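Acyl-coenzyme A thioesterase THEM4 (Rhodococcus sp., PDB 2OV9) probably hydrolyses medium- and long-chain fatty acyl-CoA thioesters, releasing the free fatty acid and coenzyme A. Local coordinates at residues B[26-31]-B[93-98]; B[37-42]-B[117-122]; B[17-22]-B[102-107]; B[110-115]-B[143-148]; B[89-94]-B[135-140]. All coordinates share one frame; numbering follows the deposited sequence.

Contact 1: B[26-31]-B[93-98]; sequences AVDRAT and GPENAL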
# COMPACT_ATOMS: atom_id res chain seq x y z
N ALA B 26 -3.84 1.73 -23.83
CA ALA B 26 -2.61 2.44 -24.15
C ALA B 26 -1.82 2.13 -22.87
O ALA B 26 -1.56 0.97 -22.51
N VAL B 27 -1.49 3.19 -22.15
CA VAL B 27 -0.76 3.07 -20.90
C VAL B 27 -1.59 2.32 -19.83
O VAL B 27 -1.04 1.56 -19.04
CB VAL B 27 -0.28 4.48 -20.44
CG1 VAL B 27 -1.47 5.38 -20.04
CG2 VAL B 27 0.77 4.38 -19.37
N ASP B 28 -2.91 2.50 -19.83
CA ASP B 28 -3.74 1.81 -18.85
C ASP B 28 -3.75 0.31 -19.10
O ASP B 28 -3.79 -0.47 -18.15
CB ASP B 28 -5.17 2.37 -18.82
CG ASP B 28 -5.26 3.76 -18.18
OD1 ASP B 28 -4.22 4.31 -17.75
OD2 ASP B 28 -6.37 4.32 -18.12
N ARG B 29 -3.70 -0.09 -20.37
CA ARG B 29 -3.67 -1.51 -20.71
C ARG B 29 -2.34 -2.12 -20.25
O ARG B 29 -2.31 -3.26 -19.77
CB ARG B 29 -3.91 -1.71 -22.22
CG ARG B 29 -5.37 -1.53 -22.64
CD ARG B 29 -5.56 -1.65 -24.16
NE ARG B 29 -6.80 -1.02 -24.62
CZ ARG B 29 -7.26 -1.08 -25.87
NH1 ARG B 29 -6.59 -1.74 -26.81
NH2 ARG B 29 -8.40 -0.47 -26.19
N ALA B 30 -1.26 -1.36 -20.37
CA ALA B 30 0.05 -1.82 -19.96
C ALA B 30 0.12 -1.94 -18.44
O ALA B 30 0.69 -2.91 -17.92
CB ALA B 30 1.13 -0.85 -20.45
N THR B 31 -0.46 -0.97 -17.74
CA THR B 31 -0.50 -0.99 -16.27
C THR B 31 -1.34 -2.19 -15.79
O THR B 31 -0.94 -2.89 -14.84
CB THR B 31 -1.01 0.33 -15.68
OG1 THR B 31 -0.20 1.41 -16.15
CG2 THR B 31 -0.94 0.29 -14.16
N GLY B 93 -4.88 5.14 -8.68
CA GLY B 93 -4.17 5.58 -9.88
C GLY B 93 -4.21 4.57 -11.01
O GLY B 93 -3.70 3.47 -10.86
N PRO B 94 -4.82 4.93 -12.16
CA PRO B 94 -4.91 3.97 -13.27
C PRO B 94 -3.56 3.56 -13.82
O PRO B 94 -3.42 2.44 -14.30
CB PRO B 94 -5.71 4.71 -14.34
CG PRO B 94 -6.40 5.82 -13.61
CD PRO B 94 -5.49 6.20 -12.48
N GLU B 95 -2.57 4.45 -13.75
CA GLU B 95 -1.24 4.13 -14.23
C GLU B 95 -0.31 3.69 -13.11
O GLU B 95 0.92 3.55 -13.32
CB GLU B 95 -0.64 5.30 -15.03
CG GLU B 95 -1.23 5.47 -16.42
CD GLU B 95 -2.28 6.58 -16.53
OE1 GLU B 95 -1.90 7.77 -16.64
OE2 GLU B 95 -3.49 6.28 -16.57
N ASN B 96 -0.89 3.44 -11.93
CA ASN B 96 -0.11 3.05 -10.77
C ASN B 96 -0.39 1.59 -10.45
O ASN B 96 -1.44 1.26 -9.92
CB ASN B 96 -0.40 3.98 -9.59
CG ASN B 96 0.53 3.74 -8.43
OD1 ASN B 96 1.04 2.62 -8.24
ND2 ASN B 96 0.77 4.78 -7.63
N ALA B 97 0.53 0.69 -10.81
CA ALA B 97 0.26 -0.73 -10.69
C ALA B 97 0.15 -1.22 -9.24
O ALA B 97 -0.33 -2.33 -9.01
CB ALA B 97 1.28 -1.58 -11.49
N LEU B 98 0.53 -0.37 -8.28
CA LEU B 98 0.28 -0.64 -6.85
C LEU B 98 -1.18 -0.52 -6.48
O LEU B 98 -1.61 -1.12 -5.50
CB LEU B 98 1.03 0.36 -5.95
CG LEU B 98 2.46 -0.04 -5.54
CD1 LEU B 98 3.29 -0.26 -6.73
CD2 LEU B 98 3.08 1.05 -4.66
O HOH W 1 -4.81 0.79 -15.52

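Contact 2: B[37-42]-B[117-122]; sequences VVDALL and TLTIPY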
# COMPACT_ATOMS: atom_id res chain seq x y z
N VAL B 37 1.12 -9.34 -13.90
CA VAL B 37 2.47 -9.87 -13.64
C VAL B 37 2.78 -9.91 -12.12
O VAL B 37 3.27 -10.93 -11.61
CB VAL B 37 3.56 -9.03 -14.37
CG1 VAL B 37 4.96 -9.38 -13.85
CG2 VAL B 37 3.48 -9.18 -15.89
N VAL B 38 2.53 -8.79 -11.43
CA VAL B 38 2.68 -8.69 -9.96
C VAL B 38 1.91 -9.80 -9.25
O VAL B 38 2.47 -10.49 -8.41
CB VAL B 38 2.26 -7.31 -9.43
CG1 VAL B 38 2.20 -7.31 -7.87
CG2 VAL B 38 3.22 -6.21 -9.96
N ASP B 39 0.64 -9.98 -9.58
CA ASP B 39 -0.14 -11.09 -9.02
C ASP B 39 0.52 -12.46 -9.30
O ASP B 39 0.69 -13.28 -8.37
CB ASP B 39 -1.56 -11.08 -9.60
CG ASP B 39 -2.51 -11.94 -8.81
OD1 ASP B 39 -3.12 -11.46 -7.86
OD2 ASP B 39 -2.64 -13.14 -9.14
N ALA B 40 0.88 -12.71 -10.56
CA ALA B 40 1.37 -14.03 -11.00
C ALA B 40 2.70 -14.44 -10.34
O ALA B 40 2.90 -15.61 -10.04
CB ALA B 40 1.51 -14.07 -12.54
N LEU B 41 3.57 -13.45 -10.13
CA LEU B 41 4.87 -13.66 -9.47
C LEU B 41 4.71 -14.23 -8.08
O LEU B 41 5.54 -15.02 -7.64
CB LEU B 41 5.66 -12.33 -9.40
CG LEU B 41 6.46 -11.86 -10.63
CD1 LEU B 41 6.95 -10.38 -10.47
CD2 LEU B 41 7.65 -12.76 -10.87
N LEU B 42 3.64 -13.85 -7.38
CA LEU B 42 3.43 -14.36 -6.02
C LEU B 42 2.89 -15.79 -5.99
O LEU B 42 2.95 -16.46 -4.96
CB LEU B 42 2.50 -13.43 -5.23
CG LEU B 42 3.15 -12.13 -4.77
CD1 LEU B 42 2.12 -11.05 -4.53
CD2 LEU B 42 4.01 -12.35 -3.50
N THR B 117 -12.45 -5.80 -5.00
CA THR B 117 -12.15 -7.18 -4.67
C THR B 117 -10.62 -7.27 -4.67
O THR B 117 -9.98 -7.04 -5.69
CB THR B 117 -12.75 -8.11 -5.72
OG1 THR B 117 -14.18 -8.03 -5.62
CG2 THR B 117 -12.32 -9.54 -5.46
N LEU B 118 -10.02 -7.57 -3.51
CA LEU B 118 -8.56 -7.54 -3.40
C LEU B 118 -7.90 -8.89 -3.56
O LEU B 118 -8.47 -9.92 -3.25
CB LEU B 118 -8.12 -6.88 -2.08
CG LEU B 118 -8.44 -5.40 -1.89
CD1 LEU B 118 -8.25 -4.99 -0.42
CD2 LEU B 118 -7.57 -4.50 -2.79
N THR B 119 -6.66 -8.84 -4.03
CA THR B 119 -5.89 -9.99 -4.51
C THR B 119 -4.62 -10.23 -3.69
O THR B 119 -4.29 -9.43 -2.79
CB THR B 119 -5.46 -9.72 -5.94
OG1 THR B 119 -4.88 -8.41 -5.99
CG2 THR B 119 -6.66 -9.78 -6.90
N ILE B 120 -3.90 -11.30 -4.01
CA ILE B 120 -2.84 -11.74 -3.09
C ILE B 120 -1.68 -10.78 -2.80
O ILE B 120 -1.05 -10.92 -1.79
CB ILE B 120 -2.23 -13.15 -3.35
CG1 ILE B 120 -1.66 -13.30 -4.76
CG2 ILE B 120 -3.20 -14.28 -2.94
CD1 ILE B 120 -0.69 -14.50 -4.83
N PRO B 121 -1.38 -9.83 -3.70
CA PRO B 121 -0.33 -8.87 -3.30
C PRO B 121 -0.67 -8.07 -2.06
O PRO B 121 0.25 -7.56 -1.38
CB PRO B 121 -0.24 -7.94 -4.52
CG PRO B 121 -0.60 -8.80 -5.65
CD PRO B 121 -1.78 -9.59 -5.10
N TYR B 122 -1.97 -7.92 -1.79
CA TYR B 122 -2.51 -7.15 -0.64
C TYR B 122 -2.66 -7.96 0.67
O TYR B 122 -3.18 -7.45 1.69
CB TYR B 122 -3.86 -6.49 -1.06
CG TYR B 122 -3.69 -5.62 -2.30
CD1 TYR B 122 -3.13 -4.35 -2.21
CD2 TYR B 122 -3.99 -6.12 -3.56
CE1 TYR B 122 -2.94 -3.55 -3.35
CE2 TYR B 122 -3.78 -5.35 -4.72
CZ TYR B 122 -3.26 -4.08 -4.60
OH TYR B 122 -3.08 -3.32 -5.72
O HOH W 2 -4.74 -12.97 -6.24
O HOH W 3 -3.48 -8.57 -8.24

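Contact 3: B[17-22]-B[102-107]; sequences VLTSPP and VVLEGL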
# COMPACT_ATOMS: atom_id res chain seq x y z
N VAL B 17 -18.67 9.72 -10.75
CA VAL B 17 -17.43 8.95 -10.59
C VAL B 17 -16.36 9.97 -10.29
O VAL B 17 -16.20 10.92 -11.04
CB VAL B 17 -17.07 8.17 -11.87
CG1 VAL B 17 -15.76 7.38 -11.66
CG2 VAL B 17 -18.20 7.20 -12.24
N LEU B 18 -15.62 9.77 -9.19
CA LEU B 18 -14.61 10.75 -8.75
C LEU B 18 -13.19 10.40 -9.17
O LEU B 18 -12.33 11.28 -9.38
CB LEU B 18 -14.66 10.89 -7.24
CG LEU B 18 -15.99 11.41 -6.70
CD1 LEU B 18 -15.98 11.46 -5.21
CD2 LEU B 18 -16.27 12.79 -7.27
N THR B 19 -12.94 9.10 -9.26
CA THR B 19 -11.66 8.58 -9.70
C THR B 19 -11.58 8.65 -11.22
O THR B 19 -12.55 8.98 -11.89
CB THR B 19 -11.50 7.15 -9.23
OG1 THR B 19 -12.68 6.41 -9.59
CG2 THR B 19 -11.36 7.14 -7.72
N SER B 20 -10.40 8.39 -11.77
CA SER B 20 -10.22 8.51 -13.21
C SER B 20 -10.96 7.43 -14.00
O SER B 20 -10.77 6.24 -13.74
CB SER B 20 -8.74 8.48 -13.55
OG SER B 20 -8.57 8.86 -14.90
N PRO B 21 -11.76 7.84 -15.00
CA PRO B 21 -12.52 6.84 -15.78
C PRO B 21 -11.60 6.07 -16.72
O PRO B 21 -10.53 6.59 -17.07
CB PRO B 21 -13.53 7.68 -16.58
CG PRO B 21 -13.00 9.07 -16.58
CD PRO B 21 -11.97 9.21 -15.49
N PRO B 22 -11.97 4.81 -17.05
CA PRO B 22 -11.31 4.08 -18.13
C PRO B 22 -11.43 4.84 -19.44
O PRO B 22 -12.49 5.38 -19.75
CB PRO B 22 -12.09 2.75 -18.21
CG PRO B 22 -13.34 2.96 -17.39
CD PRO B 22 -12.97 3.97 -16.36
N VAL B 102 -8.86 1.28 -6.97
CA VAL B 102 -10.20 1.49 -6.41
C VAL B 102 -10.92 2.57 -7.21
O VAL B 102 -10.35 3.61 -7.50
CB VAL B 102 -10.14 1.89 -4.91
CG1 VAL B 102 -11.58 1.97 -4.34
CG2 VAL B 102 -9.32 0.87 -4.11
N VAL B 103 -12.17 2.30 -7.55
CA VAL B 103 -13.05 3.24 -8.23
C VAL B 103 -14.00 3.80 -7.16
O VAL B 103 -14.58 3.02 -6.38
CB VAL B 103 -13.86 2.50 -9.31
CG1 VAL B 103 -14.87 3.41 -9.97
CG2 VAL B 103 -12.88 1.90 -10.36
N LEU B 104 -14.16 5.12 -7.12
CA LEU B 104 -15.02 5.75 -6.11
C LEU B 104 -16.06 6.68 -6.73
O LEU B 104 -15.77 7.39 -7.71
CB LEU B 104 -14.19 6.53 -5.09
CG LEU B 104 -13.14 5.75 -4.32
CD1 LEU B 104 -12.13 6.75 -3.67
CD2 LEU B 104 -13.82 4.84 -3.30
N GLU B 105 -17.25 6.66 -6.14
CA GLU B 105 -18.27 7.62 -6.53
C GLU B 105 -18.70 8.49 -5.36
O GLU B 105 -18.60 8.08 -4.21
CB GLU B 105 -19.47 6.94 -7.19
CG GLU B 105 -20.19 5.99 -6.32
CD GLU B 105 -21.20 5.14 -7.11
OE1 GLU B 105 -21.52 5.47 -8.28
OE2 GLU B 105 -21.67 4.13 -6.55
N GLY B 106 -19.13 9.71 -5.67
CA GLY B 106 -19.71 10.58 -4.65
C GLY B 106 -21.22 10.43 -4.62
O GLY B 106 -21.87 10.35 -5.68
N LEU B 107 -21.78 10.39 -3.41
CA LEU B 107 -23.22 10.26 -3.25
C LEU B 107 -23.84 11.57 -2.71
O LEU B 107 -23.12 12.43 -2.17
CB LEU B 107 -23.56 9.06 -2.36
CG LEU B 107 -22.89 7.72 -2.61
CD1 LEU B 107 -23.37 6.70 -1.55
CD2 LEU B 107 -23.19 7.20 -4.04

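Contact 4: B[110-115]-B[143-148]; sequences GSVRGT and GVANAW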
# COMPACT_ATOMS: atom_id res chain seq x y z
N GLY B 110 -23.18 13.28 0.83
CA GLY B 110 -21.81 13.67 1.17
C GLY B 110 -20.86 12.49 1.26
O GLY B 110 -19.65 12.66 1.29
N SER B 111 -21.40 11.27 1.34
CA SER B 111 -20.51 10.12 1.42
C SER B 111 -19.88 9.83 0.05
O SER B 111 -20.38 10.29 -1.00
CB SER B 111 -21.22 8.89 2.01
OG SER B 111 -22.26 8.41 1.17
N VAL B 112 -18.78 9.09 0.08
CA VAL B 112 -18.06 8.58 -1.08
C VAL B 112 -18.07 7.06 -0.91
O VAL B 112 -17.98 6.57 0.22
CB VAL B 112 -16.62 9.18 -1.06
CG1 VAL B 112 -15.59 8.30 -1.73
CG2 VAL B 112 -16.63 10.61 -1.64
N ARG B 113 -18.20 6.32 -2.00
CA ARG B 113 -18.33 4.87 -1.93
C ARG B 113 -17.67 4.17 -3.12
O ARG B 113 -17.73 4.66 -4.25
CB ARG B 113 -19.83 4.48 -1.92
CG ARG B 113 -20.10 2.98 -1.84
CD ARG B 113 -21.60 2.70 -1.92
NE ARG B 113 -21.91 1.32 -2.33
CZ ARG B 113 -22.38 0.41 -1.49
NH1 ARG B 113 -22.57 0.73 -0.22
NH2 ARG B 113 -22.66 -0.82 -1.92
N GLY B 114 -17.08 3.00 -2.87
CA GLY B 114 -16.65 2.13 -3.95
C GLY B 114 -16.58 0.70 -3.43
O GLY B 114 -16.66 0.47 -2.22
N THR B 115 -16.44 -0.24 -4.35
CA THR B 115 -16.30 -1.65 -4.02
C THR B 115 -15.07 -2.17 -4.73
O THR B 115 -14.85 -1.88 -5.91
CB THR B 115 -17.53 -2.41 -4.51
OG1 THR B 115 -18.69 -1.87 -3.86
CG2 THR B 115 -17.44 -3.88 -4.17
N GLY B 143 -9.64 11.17 2.29
CA GLY B 143 -9.20 12.29 1.43
C GLY B 143 -10.18 12.62 0.33
O GLY B 143 -10.46 13.78 0.04
N VAL B 144 -10.71 11.59 -0.31
CA VAL B 144 -11.67 11.77 -1.37
C VAL B 144 -12.98 12.28 -0.80
O VAL B 144 -13.62 13.15 -1.41
CB VAL B 144 -11.90 10.45 -2.14
CG1 VAL B 144 -12.97 10.62 -3.21
CG2 VAL B 144 -10.59 9.97 -2.78
N ALA B 145 -13.41 11.74 0.34
CA ALA B 145 -14.63 12.22 1.00
C ALA B 145 -14.51 13.69 1.35
O ALA B 145 -15.45 14.46 1.20
CB ALA B 145 -14.96 11.40 2.23
N ASN B 146 -13.34 14.10 1.80
CA ASN B 146 -13.14 15.52 2.03
C ASN B 146 -13.24 16.37 0.76
O ASN B 146 -13.83 17.44 0.79
CB ASN B 146 -11.80 15.78 2.73
CG ASN B 146 -11.78 15.29 4.18
OD1 ASN B 146 -12.82 15.12 4.79
ND2 ASN B 146 -10.58 15.13 4.74
N ALA B 147 -12.64 15.91 -0.35
CA ALA B 147 -12.76 16.64 -1.62
C ALA B 147 -14.23 16.78 -2.01
O ALA B 147 -14.69 17.87 -2.37
CB ALA B 147 -12.00 15.93 -2.74
N TRP B 148 -14.96 15.68 -1.94
CA TRP B 148 -16.36 15.61 -2.34
C TRP B 148 -17.25 16.46 -1.43
O TRP B 148 -18.32 16.95 -1.85
CB TRP B 148 -16.81 14.14 -2.35
CG TRP B 148 -18.26 13.89 -2.68
CD1 TRP B 148 -19.20 13.33 -1.84
CD2 TRP B 148 -18.93 14.11 -3.94
NE1 TRP B 148 -20.41 13.21 -2.50
CE2 TRP B 148 -20.28 13.69 -3.78
CE3 TRP B 148 -18.54 14.65 -5.17
CZ2 TRP B 148 -21.22 13.77 -4.81
CZ3 TRP B 148 -19.48 14.74 -6.20
CH2 TRP B 148 -20.81 14.30 -6.01
O HOH W 4 -17.86 14.12 2.62

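Contact 5: B[89-94]-B[135-140]; sequences DPVTGP and ALLLDH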
# COMPACT_ATOMS: atom_id res chain seq x y z
N ASP B 89 -2.02 8.13 -7.42
CA ASP B 89 -1.87 7.60 -6.08
C ASP B 89 -1.91 6.05 -6.08
O ASP B 89 -2.41 5.45 -7.03
CB ASP B 89 -3.00 8.17 -5.23
CG ASP B 89 -4.33 7.66 -5.67
OD1 ASP B 89 -4.94 8.25 -6.58
OD2 ASP B 89 -4.76 6.64 -5.13
N PRO B 90 -1.33 5.41 -5.04
CA PRO B 90 -1.36 3.95 -4.95
C PRO B 90 -2.67 3.28 -4.56
O PRO B 90 -2.67 2.09 -4.28
CB PRO B 90 -0.26 3.63 -3.93
CG PRO B 90 -0.17 4.85 -3.07
CD PRO B 90 -0.52 6.02 -3.96
N VAL B 91 -3.78 4.02 -4.53
CA VAL B 91 -5.09 3.41 -4.22
C VAL B 91 -5.97 3.39 -5.46
O VAL B 91 -6.61 2.38 -5.75
CB VAL B 91 -5.82 4.17 -3.06
CG1 VAL B 91 -7.19 3.53 -2.76
CG2 VAL B 91 -4.95 4.20 -1.80
N THR B 92 -5.98 4.51 -6.19
CA THR B 92 -6.90 4.70 -7.32
C THR B 92 -6.21 4.98 -8.67
O THR B 92 -6.90 5.07 -9.68
CB THR B 92 -7.90 5.87 -7.06
OG1 THR B 92 -7.23 7.13 -7.31
CG2 THR B 92 -8.45 5.87 -5.63
N GLY B 93 -4.88 5.14 -8.68
CA GLY B 93 -4.17 5.58 -9.88
C GLY B 93 -4.21 4.57 -11.01
O GLY B 93 -3.70 3.47 -10.86
N PRO B 94 -4.82 4.93 -12.16
CA PRO B 94 -4.91 3.97 -13.27
C PRO B 94 -3.56 3.56 -13.82
O PRO B 94 -3.42 2.44 -14.30
CB PRO B 94 -5.71 4.71 -14.34
CG PRO B 94 -6.40 5.82 -13.61
CD PRO B 94 -5.49 6.20 -12.48
N ALA B 135 -5.75 0.18 6.17
CA ALA B 135 -5.48 1.54 6.64
C ALA B 135 -5.18 2.46 5.45
O ALA B 135 -5.66 3.61 5.41
CB ALA B 135 -4.30 1.53 7.67
N LEU B 136 -4.39 1.96 4.48
CA LEU B 136 -4.02 2.77 3.31
C LEU B 136 -5.28 3.13 2.52
O LEU B 136 -5.48 4.29 2.14
CB LEU B 136 -3.02 2.03 2.39
CG LEU B 136 -2.88 2.44 0.92
CD1 LEU B 136 -2.24 3.84 0.69
CD2 LEU B 136 -2.04 1.42 0.19
N LEU B 137 -6.13 2.13 2.25
CA LEU B 137 -7.34 2.37 1.45
C LEU B 137 -8.23 3.38 2.16
O LEU B 137 -8.71 4.34 1.53
CB LEU B 137 -8.14 1.08 1.20
CG LEU B 137 -7.44 -0.10 0.50
CD1 LEU B 137 -8.43 -1.20 0.07
CD2 LEU B 137 -6.66 0.40 -0.67
N LEU B 138 -8.43 3.18 3.46
CA LEU B 138 -9.34 4.06 4.25
C LEU B 138 -8.79 5.49 4.34
O LEU B 138 -9.53 6.46 4.19
CB LEU B 138 -9.62 3.48 5.66
CG LEU B 138 -10.68 2.35 5.65
CD1 LEU B 138 -10.72 1.64 6.98
CD2 LEU B 138 -12.05 2.91 5.34
N ASP B 139 -7.49 5.62 4.56
CA ASP B 139 -6.88 6.94 4.55
C ASP B 139 -7.25 7.70 3.26
O ASP B 139 -7.78 8.82 3.30
CB ASP B 139 -5.36 6.82 4.68
CG ASP B 139 -4.66 8.16 4.64
OD1 ASP B 139 -4.65 8.85 5.66
OD2 ASP B 139 -4.14 8.53 3.58
N HIS B 140 -6.97 7.08 2.11
CA HIS B 140 -7.30 7.68 0.83
C HIS B 140 -8.77 8.01 0.64
O HIS B 140 -9.11 9.10 0.17
CB HIS B 140 -6.87 6.80 -0.35
CG HIS B 140 -6.84 7.56 -1.63
ND1 HIS B 140 -5.82 8.43 -1.95
CD2 HIS B 140 -7.75 7.67 -2.63
CE1 HIS B 140 -6.07 9.01 -3.10
NE2 HIS B 140 -7.23 8.55 -3.55

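Contact 1: B[26-31]-B[93-98]
Thr31 leans its methyl against the loop: CG2, turned opposite its own backbone N (chi1 -56° for OG1), sits 3.3 Å from Pro94 O and 3.9 Å from Ala97 CB. The same torsion folds OG1 back on the helix, where it gives a 3.0 Å hydrogen bond to Val27 O. That carbonyl also takes the Thr31 N-H, from the other face of its plane; threonine suits the site, offering a methyl to the loop while its hydroxyl is satisfied within the helix. The loop forms a type I turn from Gly93 to Asn96, packed on the N-terminal part of helix 26-43; next to it an Asx turn runs from Asn96 OD1 to Leu98 N. Val27 sets both methyls against the aliphatic part of Glu95, with CG1 3.6 Å from CG, the two side chains crossing near a right angle. A bend at chi2 (101°) swings the Glu95 carboxylate toward Asp28. There OD1 of Asp28 lies 2.4 Å from OE2 of Glu95, doubtfully short for two carboxylates, so one acid may be protonated. OE1 of Glu95 makes salt bridges to Arg87 and to Arg46 of the second subunit. A water donates to both Asp28 O and Pro94 O.

Contact 2: B[37-42]-B[117-122]
Pro121, whose ring meets Val38 and Leu42 of the helix, also puts CB 4.2 Å above one face of the Tyr122 ring, near its rim. Leu118 CD2 lies over the opposite face, and Thr119 OG1 is at the edge, in the ring plane. On the helix side Leu42 CD1 comes within 3.7 Å of Pro121 CG, and Val38 CG1 within 3.9 Å of the same carbon. Ile120 reaches past the proline: its CD1 presses on Leu42 CB at 3.4 Å, tighter than ordinary van der Waals contact. Cutting Ile120 back to an alanine removes CD1 and would probably open a gap beside Leu42 CB, leaving that flank of the helix less covered.

Asp39 supplies the polar part. With CG opposite the backbone N (chi1 -165°), its OD1 points at the turn and lies 3.6 Å from Pro121 CD. No direct bond forms; instead OD1 accepts from two waters, one of which accepts from Ile120 N at 2.9 Å, while the other pairs with Thr119 OG1 at 2.7 Å. OD2 turns to a salt bridge with Arg43. Proline suits its place because the turn asks no N-H of it: the closing bond runs from Tyr122 N to Thr119 O. A short 3-10 turn, following strand 112-117 of the hot-dog domain, thus packs on helix 26-43 of the N-terminal helical region.

Contact 3: B[17-22]-B[102-107]
Thr19 lays its methyl along Leu104, with CG2 3.9 Å from CB, and turns its hydroxyl to the backbone beside it. OG1 sits between its own N and carbonyl carbon (chi1 50°), which aims it at the Leu104 N-H; that bond is 3.2 Å and fairly straight, at 163°. Leu104 O in turn accepts from Leu18 N at 2.8 Å, with a nearly linear N-H (172°). Both polar backbone atoms of Leu104 are therefore engaged, one by main chain and one by a side-chain oxygen standing in where a strand would offer a carbonyl. Val17 and Glu105 form a non-hydrogen-bonded antiparallel pair, CA to CA 4.4 Å, at the edge of the sheet where strand 16-17 joins 105-106 and, beyond it, 112-117. Their side chains share one face; Val17 CG1 also lies 4.4 Å from Val103 CG1 in a loose apolar contact. Leu18 packs on Val112, Val144 and Trp148, and passes close over Gly106, with CD1 3.6 Å from its N. Glycine fits there, since a beta carbon on it would press on that methyl. Thr19 also touches Thr92 of the neighbouring loop.

Contact 4: B[110-115]-B[143-148]
Gly110 begins the contact with its carbonyl: O lies at the edge of the Trp148 ring, near its plane, 3.2 Å from CD1. A water donates to the same oxygen at 2.7 Å and to Ala145 O at 2.8 Å, linking the loop to the last turn of the helix. The positive phi of Gly110 (101°) suits glycine, because a beta carbon would collide with the carbonyl oxygen of the preceding residue. Ser111 follows with its side chain turned away, OG bonding to Asp109; its O is near the indole NE1, but at a poor angle, and that N-H goes to Leu107 O instead. Val112 carries the packing. Its CG1 meets Val144 CG1 at 3.8 Å, while CG2 settles between the helix backbone and the tryptophan, 3.7 Å from Ala145 CA and 3.6 Å from Trp148 CB. The small side chain of Ala145 lets the valine come this close. Strand 112-115 and helix 143-148 approach to 8.7 Å, their directions 139° apart, as the central helix of a hot-dog fold lies against its sheet. A leucine in place of Trp148 would probably leave Leu107 O without its donor and open a gap beside Gly110 and Leu18. The chemistry is divided: branched carbon fills the buried middle, while Gly110 O is held by a water and lies against the C-H edge of the indole, which is probably slightly positive.

Contact 5: B[89-94]-B[135-140]
His140 starts its contacts at CB, which Val91 CG2 touches at 3.5 Å as the two side chains slide past each other in opposite directions. Because CG stands opposite the backbone N (chi1 -164°), the ring extends over the 89-94 loop. Val91 CB makes an off-centre CH-pi contact, 4.2 Å from the ring centroid. CD2 meets Thr92 CG2 at 3.6 Å. Farther out, CE1 and NE2 lie beneath Asp89: its OD2 is 3.3 Å above one face, near the rim, and carboxylate and ring planes are only 16° apart. ND1 bonds to His130 NE2 of the second subunit.

The loop holds that carboxylate still. OD2 takes two N-H groups from the same face of its plane: the Val91 bond makes an Asx turn and the Thr92 bond, at 2.7 Å from its N, an Asx motif. OD1 accepts from Thr92 OG1 at 2.7 Å on its syn lone pair. Aspartate is short enough to close these bonds and still cover the ring. Val91 also packs on the leucines of the helix, CG2 3.7 Å from Leu136 CD1 and CG1 3.8 Å from Leu137 CD2. Here the long central helix of the hot-dog fold meets a loop at the dimer interface; His130 opens an HGG sequence, and its pairing with His140 across subunits is consistent with a position beside the active site of this thioesterase family.

In the fold
From the N terminus, contact 3 opens at 17-22, and helix 26-43 then opens contacts 1 and 2. Contact 5 starts at 89-94, sharing Gly93 and Pro94 with the segment 93-98 that closes contact 1. Contact 3 closes next, at 102-107, enclosing contact 1 within its long loop. Contact 4 opens at 110-115; contacts 2, 5 and 4 close at 117-122, 135-140 and 143-148. Contacts 2 and 5 cross each other and contacts 3 and 4; contact 2 also crosses contact 1. Contacts 1 and 2 tie helix 26-43 to later loops, contact 3 joins edge strands, and contacts 4 and 5 seat the central helix on strand 112-117 and loop 89-94; 1, 2 and 5 touch the second subunit.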